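Local structure of chloromuconate cycloisomerase (Rhodococcus opacus, 4M0X) at residues Q31-V36 and E49-G54; F164-G169 and R178-V183; A221-A226 and A246-T251; A294-A299 and L320-E325. The protein belongs to the enolase superfamily, joining an N-terminal capping domain to a TIM-barrel-type domain that carries a bound manganese ion. One frame throughout, in Å; residues are numbered along the deposited sequence.

How the contacts relate
Contact 1 comes first along the chain and lies in the N-terminal domain, where strands 27-40 and 45-51 form a hairpin. Contacts 2, 3 and 4 follow in series and all reach the largely parallel sheet of the barrel domain. Centres of contacts 2 and 3 are about 17 Å apart, those of 3 and 4 about 14 Å, whereas contact 1 lies 21 to 26 Å from the rest and touches none of them. Lys165, from the strand of contact 2, forms salt bridges to Glu222 of contact 3 and to Glu325 of contact 4. Side chains from all three barrel contacts thus reach the manganese site or its surroundings, with Glu222 and Asp247 of contact 3 among its ligands.

Contact 1 of 4, residues Q31-V36 and E49-G54; sequences QSIVLV and EAVTPG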
loop_
_atom_site.group_PDB
_atom_site.type_symbol
_atom_site.label_atom_id
_atom_site.label_comp_id
_atom_site.label_asym_id
_atom_site.label_seq_id
_atom_site.Cartn_x
_atom_site.Cartn_y
_atom_site.Cartn_z
ATOM N N GLN A 31 -8.127 -21.788 -42.095
ATOM C CA GLN A 31 -7.210 -21.904 -40.971
ATOM C C GLN A 31 -5.789 -22.140 -41.460
ATOM O O GLN A 31 -5.564 -22.802 -42.475
ATOM C CB GLN A 31 -7.651 -23.050 -40.076
ATOM C CG GLN A 31 -6.719 -23.315 -38.927
ATOM C CD GLN A 31 -6.870 -22.310 -37.821
ATOM O OE1 GLN A 31 -7.698 -22.476 -36.930
ATOM N NE2 GLN A 31 -6.054 -21.266 -37.862
ATOM N N SER A 32 -4.817 -21.606 -40.745
ATOM C CA SER A 32 -3.458 -21.683 -41.225
ATOM C C SER A 32 -2.568 -22.092 -40.098
ATOM O O SER A 32 -2.581 -21.474 -39.036
ATOM C CB SER A 32 -3.017 -20.335 -41.771
ATOM O OG SER A 32 -3.476 -20.164 -43.106
ATOM N N ILE A 33 -1.814 -23.157 -40.311
ATOM C CA ILE A 33 -0.949 -23.678 -39.268
ATOM C C ILE A 33 0.404 -23.969 -39.871
ATOM O O ILE A 33 0.528 -24.125 -41.093
ATOM C CB ILE A 33 -1.528 -24.955 -38.609
ATOM C CG1 ILE A 33 -1.350 -26.174 -39.510
ATOM C CG2 ILE A 33 -3.000 -24.761 -38.229
ATOM C CD1 ILE A 33 -1.612 -27.502 -38.825
ATOM N N VAL A 34 1.426 -24.007 -39.030
ATOM C CA VAL A 34 2.660 -24.619 -39.435
ATOM C C VAL A 34 2.591 -26.011 -38.825
ATOM O O VAL A 34 2.407 -26.141 -37.609
ATOM C CB VAL A 34 3.894 -23.828 -38.918
ATOM C CG1 VAL A 34 5.191 -24.474 -39.381
ATOM C CG2 VAL A 34 3.858 -22.387 -39.401
ATOM N N LEU A 35 2.704 -27.062 -39.629
ATOM C CA LEU A 35 2.810 -28.399 -39.012
ATOM C C LEU A 35 4.262 -28.826 -38.753
ATOM O O LEU A 35 5.034 -28.975 -39.688
ATOM C CB LEU A 35 2.060 -29.479 -39.800
ATOM C CG LEU A 35 2.213 -30.770 -39.003
ATOM C CD1 LEU A 35 0.959 -31.037 -38.201
ATOM C CD2 LEU A 35 2.568 -31.958 -39.871
ATOM N N VAL A 36 4.638 -28.999 -37.488
ATOM C CA VAL A 36 6.029 -29.393 -37.161
ATOM C C VAL A 36 6.156 -30.895 -37.022
ATOM O O VAL A 36 5.237 -31.559 -36.522
ATOM C CB VAL A 36 6.577 -28.703 -35.921
ATOM C CG1 VAL A 36 7.845 -29.404 -35.422
ATOM C CG2 VAL A 36 6.874 -27.256 -36.251
ATOM N N GLU A 49 1.776 -28.307 -33.760
ATOM C CA GLU A 49 1.159 -27.305 -34.589
ATOM C C GLU A 49 1.552 -25.922 -34.065
ATOM O O GLU A 49 1.583 -25.694 -32.860
ATOM C CB GLU A 49 -0.350 -27.559 -34.577
ATOM C CG GLU A 49 -1.267 -26.368 -34.771
ATOM C CD GLU A 49 -2.743 -26.771 -34.863
ATOM O OE1 GLU A 49 -3.093 -27.917 -34.596
ATOM O OE2 GLU A 49 -3.579 -25.934 -35.213
ATOM N N ALA A 50 1.917 -25.013 -34.961
ATOM C CA ALA A 50 1.896 -23.581 -34.620
ATOM C C ALA A 50 0.618 -22.927 -35.182
ATOM O O ALA A 50 0.309 -23.032 -36.374
ATOM C CB ALA A 50 3.128 -22.867 -35.135
ATOM N N VAL A 51 -0.139 -22.264 -34.335
ATOM C CA VAL A 51 -1.350 -21.664 -34.834
ATOM C C VAL A 51 -1.606 -20.281 -34.204
ATOM O O VAL A 51 -1.109 -19.945 -33.106
ATOM C CB VAL A 51 -2.543 -22.656 -34.681
ATOM C CG1 VAL A 51 -2.903 -22.854 -33.209
ATOM C CG2 VAL A 51 -3.736 -22.249 -35.544
ATOM N N THR A 52 -2.389 -19.494 -34.922
ATOM C CA THR A 52 -2.566 -18.093 -34.645
ATOM C C THR A 52 -4.024 -17.740 -34.967
ATOM O O THR A 52 -4.637 -18.371 -35.829
ATOM C CB THR A 52 -1.582 -17.327 -35.522
ATOM O OG1 THR A 52 -0.670 -16.599 -34.696
ATOM C CG2 THR A 52 -2.276 -16.433 -36.480
ATOM N N PRO A 53 -4.614 -16.774 -34.255
ATOM C CA PRO A 53 -6.012 -16.422 -34.576
ATOM C C PRO A 53 -6.162 -15.571 -35.833
ATOM O O PRO A 53 -6.786 -14.489 -35.776
ATOM C CB PRO A 53 -6.467 -15.612 -33.365
ATOM C CG PRO A 53 -5.206 -15.129 -32.748
ATOM C CD PRO A 53 -4.158 -16.164 -33.001
ATOM N N GLY A 54 -5.588 -16.039 -36.942
ATOM C CA GLY A 54 -5.625 -15.328 -38.219
ATOM C C GLY A 54 -4.555 -14.284 -38.485
ATOM O O GLY A 54 -4.822 -13.327 -39.189
#
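Strand 31-36 and strand 49-51 run antiparallel, their axes 4.7 Å apart at closest approach and their directions 150° apart. Val34 and Ala50 form a hydrogen-bonded pair: Val34 N donates to Ala50 O at 3.0 Å, and Ala50 N returns a bond to Val34 O at 2.9 Å. One residue further along, Leu35 faces Glu49 as a non-hydrogen-bonded pair. The CA-H of Glu49 makes a further contact with Val34 O (CA to O 3.5 Å). These two strands make the beta hairpin of the N-terminal domain, and strand 5-17 flanks strand 27-40 on its other edge. The side chains of Val34 and Ala50 share one face of the sheet, their CB atoms 4.0 Å apart; Ile66 of helix 63-74 covers both there, and Val102 and Ala106 of helix 101-118 pack against Ala50. Ile33 and Leu35, with Glu49 and Val51, lie on the other face. The CG2 branch of Ile33 lies 3.7 Å from CG2 of Val51, and the Ile33 side chain crosses that of Glu49 at about a right angle. With CG roughly anti to the backbone N (chi1 151°) and an extended chain beyond it, Glu49 reaches past Ile33, whose CG2 methyl lies beside OE2. The carboxylate is held by a different part of the fold: OE1 is hydrogen-bonded to Ser303 OG and Met306 N.

Contact 2 of 4, residues F164-G169 and R178-V183; sequences FKFKMG and RRVLDV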
loop_
_atom_site.group_PDB
_atom_site.type_symbol
_atom_site.label_atom_id
_atom_site.label_comp_id
_atom_site.label_asym_id
_atom_site.label_seq_id
_atom_site.Cartn_x
_atom_site.Cartn_y
_atom_site.Cartn_z
ATOM N N PHE A 164 -21.696 -20.298 -23.910
ATOM C CA PHE A 164 -21.418 -19.486 -25.128
ATOM C C PHE A 164 -20.425 -18.332 -24.967
ATOM O O PHE A 164 -20.196 -17.820 -23.860
ATOM C CB PHE A 164 -22.723 -18.970 -25.762
ATOM C CG PHE A 164 -23.746 -20.039 -25.928
ATOM C CD1 PHE A 164 -24.611 -20.362 -24.877
ATOM C CD2 PHE A 164 -23.801 -20.777 -27.096
ATOM C CE1 PHE A 164 -25.531 -21.388 -25.006
ATOM C CE2 PHE A 164 -24.721 -21.808 -27.229
ATOM C CZ PHE A 164 -25.593 -22.109 -26.193
ATOM N N LYS A 165 -19.843 -17.944 -26.098
ATOM C CA LYS A 165 -18.915 -16.830 -26.162
ATOM C C LYS A 165 -19.288 -15.991 -27.343
ATOM O O LYS A 165 -19.569 -16.535 -28.421
ATOM C CB LYS A 165 -17.480 -17.338 -26.339
ATOM C CG LYS A 165 -16.401 -16.313 -26.061
ATOM C CD LYS A 165 -15.060 -17.017 -26.073
ATOM C CE LYS A 165 -13.917 -16.035 -26.181
ATOM N NZ LYS A 165 -12.700 -16.686 -26.723
ATOM N N PHE A 166 -19.287 -14.676 -27.137
ATOM C CA PHE A 166 -19.483 -13.714 -28.208
ATOM C C PHE A 166 -18.175 -13.050 -28.530
ATOM O O PHE A 166 -17.545 -12.431 -27.654
ATOM C CB PHE A 166 -20.482 -12.640 -27.801
ATOM C CG PHE A 166 -21.890 -13.101 -27.825
ATOM C CD1 PHE A 166 -22.639 -12.986 -28.976
ATOM C CD2 PHE A 166 -22.460 -13.655 -26.703
ATOM C CE1 PHE A 166 -23.948 -13.424 -28.999
ATOM C CE2 PHE A 166 -23.770 -14.074 -26.706
ATOM C CZ PHE A 166 -24.516 -13.967 -27.857
ATOM N N LYS A 167 -17.750 -13.181 -29.781
ATOM C CA LYS A 167 -16.488 -12.579 -30.166
ATOM C C LYS A 167 -16.848 -11.122 -30.429
ATOM O O LYS A 167 -17.899 -10.859 -31.004
ATOM C CB LYS A 167 -15.876 -13.294 -31.378
ATOM C CG LYS A 167 -14.375 -13.533 -31.260
ATOM C CD LYS A 167 -14.012 -14.969 -30.839
ATOM C CE LYS A 167 -12.895 -15.042 -29.769
ATOM N NZ LYS A 167 -11.932 -13.891 -29.666
ATOM N N MET A 168 -16.022 -10.189 -29.942
ATOM C CA MET A 168 -16.319 -8.734 -30.012
ATOM C C MET A 168 -15.123 -7.892 -30.449
ATOM O O MET A 168 -14.016 -8.399 -30.624
ATOM C CB MET A 168 -16.881 -8.214 -28.667
ATOM C CG MET A 168 -18.260 -8.775 -28.352
ATOM S SD MET A 168 -19.220 -8.100 -26.983
ATOM C CE MET A 168 -19.380 -6.395 -27.473
ATOM N N GLY A 169 -15.361 -6.601 -30.639
ATOM C CA GLY A 169 -14.287 -5.651 -30.922
ATOM C C GLY A 169 -14.082 -5.247 -32.370
ATOM O O GLY A 169 -13.154 -4.503 -32.681
ATOM N N ARG A 178 -25.200 -3.649 -28.583
ATOM C CA ARG A 178 -26.597 -3.775 -28.972
ATOM C C ARG A 178 -26.741 -5.106 -29.740
ATOM O O ARG A 178 -27.583 -5.940 -29.413
ATOM C CB ARG A 178 -27.030 -2.564 -29.802
ATOM C CG ARG A 178 -28.423 -2.054 -29.476
ATOM C CD ARG A 178 -29.529 -2.964 -30.013
ATOM N NE ARG A 178 -30.662 -3.033 -29.087
ATOM C CZ ARG A 178 -31.023 -4.116 -28.398
ATOM N NH1 ARG A 178 -30.363 -5.261 -28.530
ATOM N NH2 ARG A 178 -32.068 -4.060 -27.580
ATOM N N ARG A 179 -25.863 -5.319 -30.716
ATOM C CA ARG A 179 -25.814 -6.574 -31.445
ATOM C C ARG A 179 -25.826 -7.765 -30.498
ATOM O O ARG A 179 -26.588 -8.715 -30.684
ATOM C CB ARG A 179 -24.579 -6.629 -32.353
ATOM C CG ARG A 179 -24.379 -7.952 -33.077
ATOM C CD ARG A 179 -23.108 -7.938 -33.904
ATOM N NE ARG A 179 -21.884 -7.894 -33.092
ATOM C CZ ARG A 179 -21.229 -8.968 -32.634
ATOM N NH1 ARG A 179 -21.651 -10.210 -32.893
ATOM N NH2 ARG A 179 -20.121 -8.803 -31.925
ATOM N N VAL A 180 -24.989 -7.717 -29.473
ATOM C CA VAL A 180 -24.877 -8.866 -28.582
ATOM C C VAL A 180 -26.124 -8.997 -27.720
ATOM O O VAL A 180 -26.597 -10.116 -27.483
ATOM C CB VAL A 180 -23.581 -8.830 -27.757
ATOM C CG1 VAL A 180 -23.564 -9.910 -26.694
ATOM C CG2 VAL A 180 -22.412 -9.020 -28.689
ATOM N N LEU A 181 -26.663 -7.861 -27.281
ATOM C CA LEU A 181 -27.875 -7.868 -26.468
ATOM C C LEU A 181 -28.998 -8.501 -27.278
ATOM O O LEU A 181 -29.887 -9.149 -26.717
ATOM C CB LEU A 181 -28.273 -6.456 -26.015
ATOM C CG LEU A 181 -27.480 -5.721 -24.918
ATOM C CD1 LEU A 181 -27.795 -4.238 -24.968
ATOM C CD2 LEU A 181 -27.726 -6.245 -23.518
ATOM N N ASP A 182 -28.943 -8.318 -28.597
ATOM C CA ASP A 182 -29.948 -8.883 -29.487
ATOM C C ASP A 182 -29.968 -10.378 -29.365
ATOM O O ASP A 182 -31.009 -10.953 -29.101
ATOM C CB ASP A 182 -29.679 -8.511 -30.938
ATOM C CG ASP A 182 -30.445 -7.298 -31.374
ATOM O OD1 ASP A 182 -30.729 -6.420 -30.518
ATOM O OD2 ASP A 182 -30.764 -7.225 -32.582
ATOM N N VAL A 183 -28.806 -10.999 -29.542
ATOM C CA VAL A 183 -28.692 -12.453 -29.541
ATOM C C VAL A 183 -28.989 -13.057 -28.177
ATOM O O VAL A 183 -29.533 -14.147 -28.088
ATOM C CB VAL A 183 -27.303 -12.899 -29.979
ATOM C CG1 VAL A 183 -27.227 -14.414 -29.964
ATOM C CG2 VAL A 183 -26.989 -12.353 -31.364
HETATM O O HOH W 1 -20.095 -12.370 -31.461
#
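Phe166 and Val180 meet in a strand-to-helix packing contact of the barrel, where strand 163-167 is backed by helix 173-183, the helix of its own beta-alpha-beta unit. Strand 164-167 and helix segment 178-183 run nearly antiparallel, at 155°, their axes 10.3 Å apart at closest approach, the usual layering of a TIM-type barrel wall. The Val180 CG1 methyl sits over the centre of one face of the Phe166 ring in a CH-pi contact, 3.8 Å from the centroid and 12° off the ring normal. A turn of the helix further on, Val183 approaches the same ring at its edge, with CG1 3.5 Å from Phe166 CZ. The other branch of Val180, CG2, touches Met168 SD at 3.7 Å, just past the end of the strand. Leu149 of helix 146-159 packs against Arg179 and Val183. Alongside the apolar packing, Arg179 extends until its chain bends at chi3 (68°), bringing the guanidinium edge to the strand. Its NH2 makes a salt bridge to Asp176. The backbone carbonyl of Lys167 is gripped twice: Arg179 NH2 donates to Lys167 O at 3.2 Å, lying in the carbonyl plane, while water 1 donates to this oxygen and accepts from Arg179 NH1 at 3.0 Å.

Contact 3 of 4, residues A221-A226 and A246-T251; sequences AEQPIA and ADESVT. With MN (manganese (II) ion), chain C.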
loop_
_atom_site.group_PDB
_atom_site.type_symbol
_atom_site.label_atom_id
_atom_site.label_comp_id
_atom_site.label_asym_id
_atom_site.label_seq_id
_atom_site.Cartn_x
_atom_site.Cartn_y
_atom_site.Cartn_z
ATOM N N ALA A 221 -16.315 -11.638 -18.466
ATOM C CA ALA A 221 -15.760 -10.725 -19.436
ATOM C C ALA A 221 -14.322 -11.113 -19.696
ATOM O O ALA A 221 -13.475 -11.056 -18.808
ATOM C CB ALA A 221 -15.865 -9.295 -18.961
ATOM N N GLU A 222 -14.061 -11.533 -20.922
ATOM C CA GLU A 222 -12.737 -11.896 -21.293
ATOM C C GLU A 222 -12.015 -10.650 -21.771
ATOM O O GLU A 222 -12.608 -9.815 -22.421
ATOM C CB GLU A 222 -12.752 -12.985 -22.370
ATOM C CG GLU A 222 -11.448 -13.778 -22.382
ATOM C CD GLU A 222 -11.273 -14.690 -23.578
ATOM O OE1 GLU A 222 -12.295 -15.269 -24.026
ATOM O OE2 GLU A 222 -10.107 -14.837 -24.031
ATOM N N GLN A 223 -10.734 -10.532 -21.415
ATOM C CA GLN A 223 -9.865 -9.441 -21.826
ATOM C C GLN A 223 -10.605 -8.250 -22.378
ATOM O O GLN A 223 -10.608 -8.031 -23.586
ATOM C CB GLN A 223 -8.886 -9.921 -22.886
ATOM C CG GLN A 223 -7.703 -8.972 -23.049
ATOM C CD GLN A 223 -6.827 -8.989 -21.831
ATOM O OE1 GLN A 223 -6.429 -10.060 -21.356
ATOM N NE2 GLN A 223 -6.543 -7.809 -21.294
ATOM N N PRO A 224 -11.257 -7.462 -21.515
ATOM C CA PRO A 224 -12.018 -6.366 -22.152
ATOM C C PRO A 224 -11.129 -5.184 -22.586
ATOM O O PRO A 224 -11.340 -4.599 -23.646
ATOM C CB PRO A 224 -13.011 -5.950 -21.074
ATOM C CG PRO A 224 -12.391 -6.396 -19.798
ATOM C CD PRO A 224 -11.521 -7.587 -20.074
ATOM N N ILE A 225 -10.143 -4.843 -21.773
ATOM C CA ILE A 225 -9.265 -3.729 -22.072
ATOM C C ILE A 225 -7.885 -4.255 -22.440
ATOM O O ILE A 225 -7.644 -5.467 -22.342
ATOM C CB ILE A 225 -9.215 -2.714 -20.911
ATOM C CG1 ILE A 225 -8.733 -3.345 -19.609
ATOM C CG2 ILE A 225 -10.594 -2.131 -20.679
ATOM C CD1 ILE A 225 -8.305 -2.328 -18.552
ATOM N N ALA A 226 -7.003 -3.350 -22.873
ATOM C CA ALA A 226 -5.623 -3.684 -23.307
ATOM C C ALA A 226 -4.866 -4.665 -22.366
ATOM O O ALA A 226 -5.139 -4.694 -21.197
ATOM C CB ALA A 226 -4.816 -2.403 -23.534
ATOM N N ALA A 246 -8.382 -12.961 -17.768
ATOM C CA ALA A 246 -7.210 -12.635 -18.522
ATOM C C ALA A 246 -7.006 -13.671 -19.615
ATOM O O ALA A 246 -7.146 -14.883 -19.382
ATOM C CB ALA A 246 -6.016 -12.612 -17.601
ATOM N N ASP A 247 -6.680 -13.193 -20.810
ATOM C CA ASP A 247 -6.296 -14.050 -21.906
ATOM C C ASP A 247 -4.958 -13.491 -22.394
ATOM O O ASP A 247 -3.904 -13.921 -21.898
ATOM C CB ASP A 247 -7.364 -14.089 -23.006
ATOM C CG ASP A 247 -6.895 -14.840 -24.266
ATOM O OD1 ASP A 247 -5.812 -15.475 -24.218
ATOM O OD2 ASP A 247 -7.590 -14.780 -25.308
ATOM N N GLU A 248 -4.998 -12.513 -23.311
ATOM C CA GLU A 248 -3.791 -11.815 -23.801
ATOM C C GLU A 248 -2.852 -11.358 -22.678
ATOM O O GLU A 248 -1.655 -11.197 -22.907
ATOM C CB GLU A 248 -4.175 -10.549 -24.580
ATOM C CG GLU A 248 -4.722 -10.726 -25.989
ATOM C CD GLU A 248 -6.218 -10.955 -25.988
ATOM O OE1 GLU A 248 -6.797 -11.378 -24.929
ATOM O OE2 GLU A 248 -6.827 -10.717 -27.058
ATOM N N SER A 249 -3.410 -11.107 -21.486
ATOM C CA SER A 249 -2.650 -10.631 -20.340
ATOM C C SER A 249 -1.876 -11.735 -19.646
ATOM O O SER A 249 -0.912 -11.425 -18.942
ATOM C CB SER A 249 -3.561 -9.936 -19.327
ATOM O OG SER A 249 -3.929 -8.622 -19.741
ATOM N N VAL A 250 -2.315 -12.998 -19.804
ATOM C CA VAL A 250 -1.570 -14.164 -19.295
ATOM C C VAL A 250 -0.960 -14.978 -20.387
ATOM O O VAL A 250 -1.600 -15.853 -20.975
ATOM C CB VAL A 250 -2.405 -15.223 -18.566
ATOM C CG1 VAL A 250 -2.017 -15.317 -17.093
ATOM C CG2 VAL A 250 -3.890 -15.080 -18.826
ATOM N N THR A 251 0.297 -14.742 -20.652
ATOM C CA THR A 251 0.938 -15.611 -21.601
ATOM C C THR A 251 2.147 -16.197 -20.966
ATOM O O THR A 251 2.750 -17.071 -21.532
ATOM C CB THR A 251 1.382 -14.875 -22.846
ATOM O OG1 THR A 251 2.436 -13.981 -22.475
ATOM C CG2 THR A 251 0.215 -14.108 -23.466
HETATM MN MN MN C . -9.632 -14.304 -26.060
HETATM O O HOH W 2 -8.364 -13.170 -27.883
HETATM O O HOH W 3 -9.165 -12.244 -25.368
#
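Gln223 makes the closely fitted half of this contact, its amide inserted against the type I turn Asp247-Val250. An extended first torsion (chi1 -163°) followed by a bend at chi2 turns OE1 onto the turn's backbone. There OE1 accepts two N-H groups: Asp247 N at 3.2 Å, nearly straight and in the carbonyl plane, and Ser249 N at 3.2 Å from well above that plane. At the other end of the amide, NE2 donates to Ser249 OG at 3.1 Å and to Ile225 O at 2.8 Å, the latter within the amide plane. Four bonds therefore fix the rotation of this buried group and tie both loops to it. Ser249 OG is further bonded to Arg227 O.

On the other side the segments meet through the ion and its waters rather than by direct bonds. The carboxylates of Glu222 and Asp247, with planes 43° apart, each lend one oxygen to manganese, Asp247 OD2 at 2.2 Å. The second oxygens of the two ligand carboxylates pair with lysines, Glu222 OE1 with Lys165 and Asp247 OD1 with Lys271. Glu248 is not a direct ligand; OE1 and OE2 accept from waters 3 and 2, both bound to manganese. With Asp196 as the third protein ligand, this is the acidic metal site of the enolase superfamily, set at the C-terminal ends of successive barrel strands.

Contact 4 of 4, residues A294-A299 and L320-E325; sequences ACFGAA and LSVGCE
Ala294 opens the contact with its CB 3.7 Å from Val322 CG2. The carbonyl of Cys295 then accepts Val322 N at 3.1 Å. Phe296 follows, its first torsion swinging the ring to the far side from its own N (chi1 -175°), which lays the ring across two side chains at about right angles: Val322, whose CG1 meets CD1, and Glu325, whose carboxylate is turned 45° from the ring near CE2. Gly297 bonds in parallel-strand fashion on both sides of Cys324, its N donating to Gly323 O at 2.8 Å and its O accepting Glu325 N at 2.7 Å. Past the strand, Ala298 CB and Ala299 N come up to Glu325 OE2; the Ala299 N-H hydrogen-bonds to that oxygen on its anti side. Glu325 OE1 is engaged separately, by a salt bridge to Lys165. Helix 304-316 makes the crossover between the two strands of this beta-alpha-beta unit. Strand 267-270 borders 294-297 on the other edge, Leu204 of the second subunit packs on Ala294 and Val322, and backbone bonding of Cys324 to Thr138 of strand 134-141 closes the barrel.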
loop_
_atom_site.group_PDB
_atom_site.type_symbol
_atom_site.label_atom_id
_atom_site.label_comp_id
_atom_site.label_asym_id
_atom_site.label_seq_id
_atom_site.Cartn_x
_atom_site.Cartn_y
_atom_site.Cartn_z
ATOM N N ALA A 294 -9.933 -19.121 -11.193
ATOM C CA ALA A 294 -10.491 -20.116 -12.107
ATOM C C ALA A 294 -9.730 -20.253 -13.432
ATOM O O ALA A 294 -8.967 -19.371 -13.829
ATOM C CB ALA A 294 -11.939 -19.781 -12.387
ATOM N N CYS A 295 -9.962 -21.361 -14.124
ATOM C CA CYS A 295 -9.371 -21.580 -15.431
ATOM C C CYS A 295 -10.425 -21.851 -16.475
ATOM O O CYS A 295 -11.557 -22.317 -16.187
ATOM C CB CYS A 295 -8.375 -22.731 -15.404
ATOM S SG CYS A 295 -6.793 -22.350 -14.622
ATOM N N PHE A 296 -10.022 -21.554 -17.694
ATOM C CA PHE A 296 -10.826 -21.741 -18.845
ATOM C C PHE A 296 -9.926 -22.483 -19.783
ATOM O O PHE A 296 -8.748 -22.125 -19.927
ATOM C CB PHE A 296 -11.142 -20.389 -19.429
ATOM C CG PHE A 296 -12.090 -20.424 -20.593
ATOM C CD1 PHE A 296 -13.294 -21.137 -20.523
ATOM C CD2 PHE A 296 -11.822 -19.676 -21.731
ATOM C CE1 PHE A 296 -14.194 -21.119 -21.584
ATOM C CE2 PHE A 296 -12.718 -19.645 -22.792
ATOM C CZ PHE A 296 -13.903 -20.369 -22.727
ATOM N N GLY A 297 -10.472 -23.531 -20.396
ATOM C CA GLY A 297 -9.758 -24.284 -21.416
ATOM C C GLY A 297 -9.936 -23.568 -22.743
ATOM O O GLY A 297 -10.888 -23.845 -23.493
ATOM N N ALA A 298 -9.008 -22.655 -23.022
ATOM C CA ALA A 298 -9.174 -21.690 -24.086
ATOM C C ALA A 298 -8.695 -22.185 -25.436
ATOM O O ALA A 298 -7.911 -23.132 -25.526
ATOM C CB ALA A 298 -8.500 -20.372 -23.738
ATOM N N ALA A 299 -9.156 -21.512 -26.484
ATOM C CA ALA A 299 -8.865 -21.892 -27.855
ATOM C C ALA A 299 -8.084 -20.778 -28.538
ATOM O O ALA A 299 -8.182 -19.609 -28.134
ATOM C CB ALA A 299 -10.166 -22.158 -28.595
ATOM N N LEU A 320 -11.463 -26.336 -14.546
ATOM C CA LEU A 320 -11.910 -25.660 -15.751
ATOM C C LEU A 320 -13.296 -25.172 -15.449
ATOM O O LEU A 320 -14.239 -25.549 -16.137
ATOM C CB LEU A 320 -12.030 -26.633 -16.906
ATOM C CG LEU A 320 -10.925 -27.467 -17.505
ATOM C CD1 LEU A 320 -11.673 -28.162 -18.608
ATOM C CD2 LEU A 320 -9.767 -26.663 -18.093
ATOM N N SER A 321 -13.427 -24.359 -14.406
ATOM C CA SER A 321 -14.758 -23.979 -13.923
ATOM C C SER A 321 -15.409 -22.988 -14.866
ATOM O O SER A 321 -16.626 -22.923 -14.928
ATOM C CB SER A 321 -14.714 -23.368 -12.524
ATOM O OG SER A 321 -13.426 -23.410 -11.967
ATOM N N VAL A 322 -14.590 -22.206 -15.568
ATOM C CA VAL A 322 -15.076 -21.277 -16.560
ATOM C C VAL A 322 -15.494 -22.054 -17.810
ATOM O O VAL A 322 -16.188 -21.538 -18.667
ATOM C CB VAL A 322 -13.988 -20.223 -16.905
ATOM C CG1 VAL A 322 -14.441 -19.300 -18.022
ATOM C CG2 VAL A 322 -13.671 -19.361 -15.685
ATOM N N GLY A 323 -15.062 -23.297 -17.921
ATOM C CA GLY A 323 -15.389 -24.087 -19.081
ATOM C C GLY A 323 -14.247 -24.310 -20.044
ATOM O O GLY A 323 -13.088 -24.059 -19.721
ATOM N N CYS A 324 -14.584 -24.812 -21.221
ATOM C CA CYS A 324 -13.631 -25.079 -22.290
ATOM C C CYS A 324 -14.194 -24.711 -23.707
ATOM O O CYS A 324 -15.340 -25.036 -24.065
ATOM C CB CYS A 324 -13.193 -26.525 -22.204
ATOM S SG CYS A 324 -12.379 -27.134 -23.682
ATOM N N GLU A 325 -13.391 -24.018 -24.498
ATOM C CA GLU A 325 -13.841 -23.573 -25.808
ATOM C C GLU A 325 -13.139 -24.330 -26.951
ATOM O O GLU A 325 -12.801 -23.729 -27.966
ATOM C CB GLU A 325 -13.651 -22.045 -25.969
ATOM C CG GLU A 325 -12.222 -21.554 -25.705
ATOM C CD GLU A 325 -11.964 -20.099 -26.118
ATOM O OE1 GLU A 325 -12.898 -19.378 -26.557
ATOM O OE2 GLU A 325 -10.795 -19.661 -26.022
#